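Local atomic coordinates of D-3-phosphoglycerate dehydrogenase (Sulfolobus tokodaii, PDB entry 2EKL), a protein that probably catalyses the NAD-dependent oxidation of D-3-phosphoglycerate, the entry step of serine biosynthesis, and binds NAD. Residues A[37-40]-A[41-45]; A[120-123]-A[124-128]; A[301-304]-A[305-309]. All coordinates share one frame; numbering follows the deposited sequence.

Contact 1 of 3, residues A[37-40]-A[41-45]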
loop_
_atom_site.group_PDB
_atom_site.type_symbol
_atom_site.label_atom_id
_atom_site.label_comp_id
_atom_site.label_asym_id
_atom_site.label_seq_id
_atom_site.Cartn_x
_atom_site.Cartn_y
_atom_site.Cartn_z
ATOM N N LYS A 37 -7.356 16.251 36.561
ATOM C CA LYS A 37 -7.631 15.019 37.303
ATOM C C LYS A 37 -8.338 15.309 38.610
ATOM O O LYS A 37 -9.300 14.658 38.997
ATOM C CB LYS A 37 -6.318 14.290 37.580
ATOM C CG LYS A 37 -5.162 15.232 37.865
ATOM C CD LYS A 37 -4.967 15.464 39.357
ATOM C CE LYS A 37 -4.674 16.932 39.662
ATOM N NZ LYS A 37 -5.140 17.763 38.556
ATOM N N GLU A 38 -7.772 16.287 39.307
ATOM C CA GLU A 38 -8.256 16.642 40.633
ATOM C C GLU A 38 -9.643 17.272 40.575
ATOM O O GLU A 38 -10.534 16.889 41.332
ATOM C CB GLU A 38 -7.262 17.586 41.318
ATOM C CG GLU A 38 -7.722 18.108 42.674
ATOM C CD GLU A 38 -6.578 18.675 43.499
ATOM O OE1 GLU A 38 -5.576 19.124 42.907
ATOM O OE2 GLU A 38 -6.688 18.681 44.744
ATOM N N GLU A 39 -9.828 18.227 39.669
ATOM C CA GLU A 39 -11.119 18.895 39.538
ATOM C C GLU A 39 -12.200 17.903 39.113
ATOM O O GLU A 39 -13.352 18.022 39.523
ATOM C CB GLU A 39 -11.025 20.040 38.525
ATOM C CG GLU A 39 -12.267 20.930 38.439
ATOM C CD GLU A 39 -12.664 21.552 39.775
ATOM O OE1 GLU A 39 -11.782 21.749 40.640
ATOM O OE2 GLU A 39 -13.863 21.861 39.953
ATOM N N LEU A 40 -11.824 16.919 38.298
ATOM C CA LEU A 40 -12.775 15.911 37.842
ATOM C C LEU A 40 -13.371 15.176 39.036
ATOM O O LEU A 40 -14.588 15.016 39.139
ATOM C CB LEU A 40 -12.092 14.906 36.913
ATOM C CG LEU A 40 -12.952 13.728 36.445
ATOM C CD1 LEU A 40 -14.161 14.233 35.662
ATOM C CD2 LEU A 40 -12.111 12.799 35.593
ATOM N N LEU A 41 -12.504 14.727 39.938
ATOM C CA LEU A 41 -12.946 14.014 41.127
ATOM C C LEU A 41 -13.845 14.886 41.996
ATOM O O LEU A 41 -14.748 14.385 42.664
ATOM C CB LEU A 41 -11.739 13.560 41.950
ATOM C CG LEU A 41 -10.895 12.425 41.371
ATOM C CD1 LEU A 41 -9.632 12.255 42.201
ATOM C CD2 LEU A 41 -11.706 11.137 41.357
ATOM N N ASN A 42 -13.599 16.191 41.985
ATOM C CA ASN A 42 -14.390 17.107 42.796
ATOM C C ASN A 42 -15.813 17.308 42.287
ATOM O O ASN A 42 -16.718 17.586 43.074
ATOM C CB ASN A 42 -13.703 18.475 42.888
ATOM C CG ASN A 42 -12.374 18.416 43.620
ATOM O OD1 ASN A 42 -12.272 17.836 44.701
ATOM N ND2 ASN A 42 -11.350 19.029 43.037
ATOM N N ILE A 43 -16.023 17.155 40.982
ATOM C CA ILE A 43 -17.351 17.382 40.419
ATOM C C ILE A 43 -18.049 16.208 39.739
ATOM O O ILE A 43 -19.226 16.313 39.397
ATOM C CB ILE A 43 -17.319 18.540 39.400
ATOM C CG1 ILE A 43 -16.515 18.127 38.163
ATOM C CG2 ILE A 43 -16.701 19.777 40.039
ATOM C CD1 ILE A 43 -16.570 19.140 37.032
ATOM N N ILE A 44 -17.348 15.096 39.544
ATOM C CA ILE A 44 -17.960 13.955 38.864
ATOM C C ILE A 44 -19.259 13.477 39.516
ATOM O O ILE A 44 -20.145 12.948 38.841
ATOM C CB ILE A 44 -16.974 12.766 38.759
ATOM C CG1 ILE A 44 -17.593 11.655 37.907
ATOM C CG2 ILE A 44 -16.621 12.244 40.145
ATOM C CD1 ILE A 44 -17.985 12.100 36.506
ATOM N N GLY A 45 -19.376 13.679 40.822
ATOM C CA GLY A 45 -20.568 13.245 41.528
ATOM C C GLY A 45 -21.855 13.932 41.111
ATOM O O GLY A 45 -22.939 13.486 41.484
HETATM O O HOH W 1 -10.164 16.389 44.036
#
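Asn42 N gives a 143° hydrogen bond to Glu38 O, and Ile44 N a short one of 2.8 Å to Leu40 O, in the backbone ladder that joins residues 37-40 to 41-44. Helix 37-43 is the connection of a beta-alpha-beta crossover, from strand 28-31 to strand 49-52 of the parallel five-stranded sheet. The ladder is uneven: the bonds from Leu41 N to Lys37 O and from Ile43 N to Glu39 O are weak, and the Ile43 N-H also reaches Leu40 O, at 3.2 Å, from well above that carbonyl's plane. Leu40 O therefore accepts two amides, Ile44 N nearly in line with the C=O and Ile43 N far off it.

On the polar side, Asn42 folds back over the preceding turn. With CG beside its own backbone N (chi1 -65°), the amide lies against Glu38 O; ND2 comes within 2.9 Å of Glu38 O, but the angle is too poor for a hydrogen bond. A water does the joining instead, donating to both Glu38 O and Asn42 OD1. Glu39 bends at chi2 (57°), which carries its carboxylate forward along the helix, where OE2 rests on the CG2 methyl of Ile43.

The buried side belongs to Leu40 and Ile44, a turn apart, and Leu40 packs on Thr11 and Thr56. Leu41 turns toward helix 60-65, touching Asp61 and Val62, and its carbonyl takes a hydrogen bond from Lys65 NZ. Between Leu40 and Ile44 the side chains meet loosely, CD1 of Leu40 lying 4.4 Å from CB of Ile44.

Contact 2 of 3, residues A[120-123]-A[124-128]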
loop_
_atom_site.group_PDB
_atom_site.type_symbol
_atom_site.label_atom_id
_atom_site.label_comp_id
_atom_site.label_asym_id
_atom_site.label_seq_id
_atom_site.Cartn_x
_atom_site.Cartn_y
_atom_site.Cartn_z
ATOM N N MET A 120 9.249 0.897 -0.031
ATOM C CA MET A 120 8.725 2.154 -0.541
ATOM C C MET A 120 9.254 3.378 0.199
ATOM O O MET A 120 9.510 4.409 -0.417
ATOM C CB MET A 120 7.193 2.143 -0.507
ATOM C CG MET A 120 6.582 1.216 -1.543
ATOM S SD MET A 120 4.777 1.244 -1.569
ATOM C CE MET A 120 4.477 2.799 -2.336
ATOM N N TYR A 121 9.415 3.271 1.513
ATOM C CA TYR A 121 9.905 4.406 2.285
ATOM C C TYR A 121 11.283 4.834 1.803
ATOM O O TYR A 121 11.533 6.014 1.570
ATOM C CB TYR A 121 9.983 4.064 3.771
ATOM C CG TYR A 121 10.525 5.208 4.596
ATOM C CD1 TYR A 121 9.837 6.417 4.680
ATOM C CD2 TYR A 121 11.744 5.095 5.260
ATOM C CE1 TYR A 121 10.353 7.492 5.409
ATOM C CE2 TYR A 121 12.268 6.162 5.992
ATOM C CZ TYR A 121 11.569 7.351 6.061
ATOM O OH TYR A 121 12.081 8.398 6.795
ATOM N N THR A 122 12.176 3.865 1.665
ATOM C CA THR A 122 13.532 4.142 1.220
ATOM C C THR A 122 13.512 4.835 -0.141
ATOM O O THR A 122 14.221 5.821 -0.358
ATOM C CB THR A 122 14.350 2.843 1.127
ATOM O OG1 THR A 122 14.372 2.201 2.410
ATOM C CG2 THR A 122 15.779 3.142 0.686
ATOM N N SER A 123 12.682 4.322 -1.043
ATOM C CA SER A 123 12.558 4.875 -2.388
ATOM C C SER A 123 11.992 6.294 -2.369
ATOM O O SER A 123 12.492 7.180 -3.070
ATOM C CB SER A 123 11.656 3.970 -3.237
ATOM O OG SER A 123 11.629 4.375 -4.599
ATOM N N MET A 124 10.954 6.517 -1.565
ATOM C CA MET A 124 10.340 7.838 -1.498
ATOM C C MET A 124 11.291 8.866 -0.899
ATOM O O MET A 124 11.309 10.027 -1.323
ATOM C CB MET A 124 9.046 7.791 -0.686
ATOM C CG MET A 124 7.965 6.921 -1.303
ATOM S SD MET A 124 6.482 6.910 -0.276
ATOM C CE MET A 124 6.939 5.766 0.953
ATOM N N ALA A 125 12.085 8.442 0.079
ATOM C CA ALA A 125 13.044 9.348 0.706
ATOM C C ALA A 125 14.093 9.734 -0.332
ATOM O O ALA A 125 14.479 10.900 -0.443
ATOM C CB ALA A 125 13.706 8.673 1.898
ATOM N N LEU A 126 14.555 8.747 -1.091
ATOM C CA LEU A 126 15.541 8.996 -2.130
ATOM C C LEU A 126 14.987 9.984 -3.149
ATOM O O LEU A 126 15.638 10.970 -3.481
ATOM C CB LEU A 126 15.923 7.687 -2.823
ATOM C CG LEU A 126 16.898 6.810 -2.035
ATOM C CD1 LEU A 126 16.912 5.398 -2.586
ATOM C CD2 LEU A 126 18.287 7.435 -2.107
ATOM N N ALA A 127 13.774 9.726 -3.630
ATOM C CA ALA A 127 13.142 10.604 -4.612
ATOM C C ALA A 127 13.072 12.057 -4.138
ATOM O O ALA A 127 13.466 12.974 -4.864
ATOM C CB ALA A 127 11.735 10.091 -4.944
ATOM N N LYS A 128 12.568 12.265 -2.926
ATOM C CA LYS A 128 12.446 13.615 -2.388
ATOM C C LYS A 128 13.799 14.323 -2.310
ATOM O O LYS A 128 13.865 15.553 -2.365
ATOM C CB LYS A 128 11.786 13.575 -1.009
ATOM C CG LYS A 128 10.290 13.250 -1.046
ATOM C CD LYS A 128 9.488 14.401 -1.639
ATOM C CE LYS A 128 7.989 14.113 -1.593
ATOM N NZ LYS A 128 7.172 15.289 -2.007
#
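Met124 curls back over the turn that begins at Met120, and its thioether chain lies along the carbonyl of that residue. CG sits beside the backbone N (chi1 -64°) and CG of Met124 comes to 3.1 Å from Met120 O; the bend at chi3 (-80°) then swings the methyl round, so that CE of Met124 is 3.9 Å from CB of Met120. Met120 O also receives the amide of Met124, at 2.8 Å between N and O, so the same carbonyl is gripped by the backbone and flanked by the side chain.

Ser123 contributes mainly through its backbone: its O accepts the N-H of Ala127 in a bond of 167°. Its hydroxyl is hydrogen-bonded to Thr282 OG1 of the second subunit. Helix 120-128, just after helix 102-118, lies within the family's NAD-binding range, and here it is part of the dimer interface: Met124 packs on Met124 of the second subunit, as does Tyr121, while Lys128 NZ bonds to the carbonyls of Leu273 and Val278 of that chain.

Away from these methionines, Thr122 and Leu126 run side by side and point the same way, with CG2 of Thr122 4.1 Å from CD1 of Leu126.

Contact 3 of 3, residues A[301-304]-A[305-309]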
loop_
_atom_site.group_PDB
_atom_site.type_symbol
_atom_site.label_atom_id
_atom_site.label_comp_id
_atom_site.label_asym_id
_atom_site.label_seq_id
_atom_site.Cartn_x
_atom_site.Cartn_y
_atom_site.Cartn_z
ATOM N N GLN A 301 -24.816 8.005 18.592
ATOM C CA GLN A 301 -26.012 7.185 18.464
ATOM C C GLN A 301 -26.141 6.151 19.579
ATOM O O GLN A 301 -27.243 5.910 20.085
ATOM C CB GLN A 301 -26.049 6.487 17.105
ATOM C CG GLN A 301 -27.397 5.839 16.821
ATOM C CD GLN A 301 -28.557 6.799 17.062
ATOM O OE1 GLN A 301 -28.666 7.836 16.405
ATOM N NE2 GLN A 301 -29.423 6.458 18.015
ATOM N N ASN A 302 -25.029 5.536 19.969
ATOM C CA ASN A 302 -25.075 4.547 21.039
ATOM C C ASN A 302 -25.399 5.218 22.369
ATOM O O ASN A 302 -26.066 4.633 23.225
ATOM C CB ASN A 302 -23.751 3.778 21.135
ATOM C CG ASN A 302 -23.571 2.794 19.992
ATOM O OD1 ASN A 302 -24.550 2.347 19.393
ATOM N ND2 ASN A 302 -22.324 2.438 19.696
ATOM N N LEU A 303 -24.928 6.450 22.539
ATOM C CA LEU A 303 -25.203 7.194 23.761
ATOM C C LEU A 303 -26.691 7.515 23.832
ATOM O O LEU A 303 -27.316 7.379 24.887
ATOM C CB LEU A 303 -24.392 8.494 23.793
ATOM C CG LEU A 303 -24.693 9.452 24.949
ATOM C CD1 LEU A 303 -24.540 8.722 26.274
ATOM C CD2 LEU A 303 -23.754 10.654 24.875
ATOM N N LEU A 304 -27.258 7.934 22.706
ATOM C CA LEU A 304 -28.680 8.267 22.655
ATOM C C LEU A 304 -29.549 7.045 22.940
ATOM O O LEU A 304 -30.553 7.143 23.649
ATOM C CB LEU A 304 -29.051 8.845 21.288
ATOM C CG LEU A 304 -28.551 10.256 20.958
ATOM C CD1 LEU A 304 -29.044 10.655 19.584
ATOM C CD2 LEU A 304 -29.049 11.240 22.001
ATOM N N ASN A 305 -29.167 5.896 22.390
ATOM C CA ASN A 305 -29.936 4.677 22.614
ATOM C C ASN A 305 -29.926 4.309 24.094
ATOM O O ASN A 305 -30.958 3.920 24.652
ATOM C CB ASN A 305 -29.370 3.516 21.794
ATOM C CG ASN A 305 -30.232 2.267 21.889
ATOM O OD1 ASN A 305 -31.401 2.273 21.494
ATOM N ND2 ASN A 305 -29.662 1.192 22.421
ATOM N N ALA A 306 -28.760 4.428 24.724
ATOM C CA ALA A 306 -28.619 4.126 26.146
ATOM C C ALA A 306 -29.466 5.091 26.973
ATOM O O ALA A 306 -30.064 4.707 27.980
ATOM C CB ALA A 306 -27.160 4.227 26.560
ATOM N N MET A 307 -29.510 6.351 26.552
ATOM C CA MET A 307 -30.304 7.347 27.259
ATOM C C MET A 307 -31.790 7.029 27.114
ATOM O O MET A 307 -32.561 7.160 28.070
ATOM C CB MET A 307 -30.010 8.747 26.713
ATOM C CG MET A 307 -28.608 9.245 27.029
ATOM S SD MET A 307 -28.242 10.819 26.229
ATOM C CE MET A 307 -29.047 11.955 27.348
ATOM N N LYS A 308 -32.194 6.596 25.924
ATOM C CA LYS A 308 -33.596 6.269 25.687
ATOM C C LYS A 308 -34.022 5.076 26.536
ATOM O O LYS A 308 -35.119 5.062 27.096
ATOM C CB LYS A 308 -33.839 5.959 24.208
ATOM C CG LYS A 308 -35.289 5.612 23.892
ATOM C CD LYS A 308 -35.525 5.470 22.398
ATOM C CE LYS A 308 -35.337 6.795 21.677
ATOM N NZ LYS A 308 -35.669 6.686 20.228
ATOM N N GLU A 309 -33.157 4.075 26.632
ATOM C CA GLU A 309 -33.470 2.898 27.432
ATOM C C GLU A 309 -33.630 3.278 28.901
ATOM O O GLU A 309 -34.349 2.615 29.651
ATOM C CB GLU A 309 -32.371 1.847 27.280
ATOM C CG GLU A 309 -32.324 1.204 25.900
ATOM C CD GLU A 309 -33.527 0.315 25.621
ATOM O OE1 GLU A 309 -34.357 0.119 26.535
ATOM O OE2 GLU A 309 -33.639 -0.194 24.487
#
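Backbone hydrogen bonds tie Gln301 to Asn305, Asn302 to Ala306, Leu303 to Met307 and Leu304 to Lys308, the regular i to i+4 ladder near the end of an alpha-helix. This is helix 289-309, the long C-terminal helix, whose last turns lie against the five-stranded parallel sheet. All four bonds are well made. Met307 N lies 2.9 Å from Leu303 O, and the longest of the four puts Ala306 N 3.1 Å from Asn302 O.

Polar links to the rest of the domain run through Asn302 and a backbone carbonyl. Asn302 ND2 is hydrogen-bonded to Tyr96 O, which fastens the helix to the chain just beyond strand 93-95, and Asn302 also packs on Val95. Further along, Ala306 O accepts a weak bond from Lys93 NZ.

Apolar contacts gather on the side facing the sheet. Leu303, Ala306 and Met307 all press on Ile71 of strand 71-74, and Leu22 of helix 16-24 touches both Leu303 and Met307. With CG beside its own backbone N (chi1 -68°), Met307 leans back on the preceding turn, its CG 3.1 Å from Leu303 O; the bend at chi3 (81°) then turns CE off the line of the chain. The Leu303 and Met307 chains run at a slant to each other, and the sulfur lies beside two leucines at once: SD of Met307 is 4.0 Å from CG of Leu303 and 4.3 Å from CD2 of Leu304.

Overall arrangement
Each contact lies within one helix, between neighbouring turns, but the helices belong to different parts of the molecule. Contacts 1 and 3 both lie on the domain built round the five-stranded parallel sheet, with centres 24 Å apart and nearest atoms about 13 Å apart. Contact 2 sits far off, its centre 49 Å from that of contact 1 and 48 Å from that of contact 3, and it is the one that touches the second subunit. Contacts 2 and 3 lie on opposite sides of the chain's centre. None forms part of the NAD pocket. In contact 3 the side chain of Asn302 is about 10 Å from that of Arg152, an NAD-binding residue, and about 14 Å from the bound NAD.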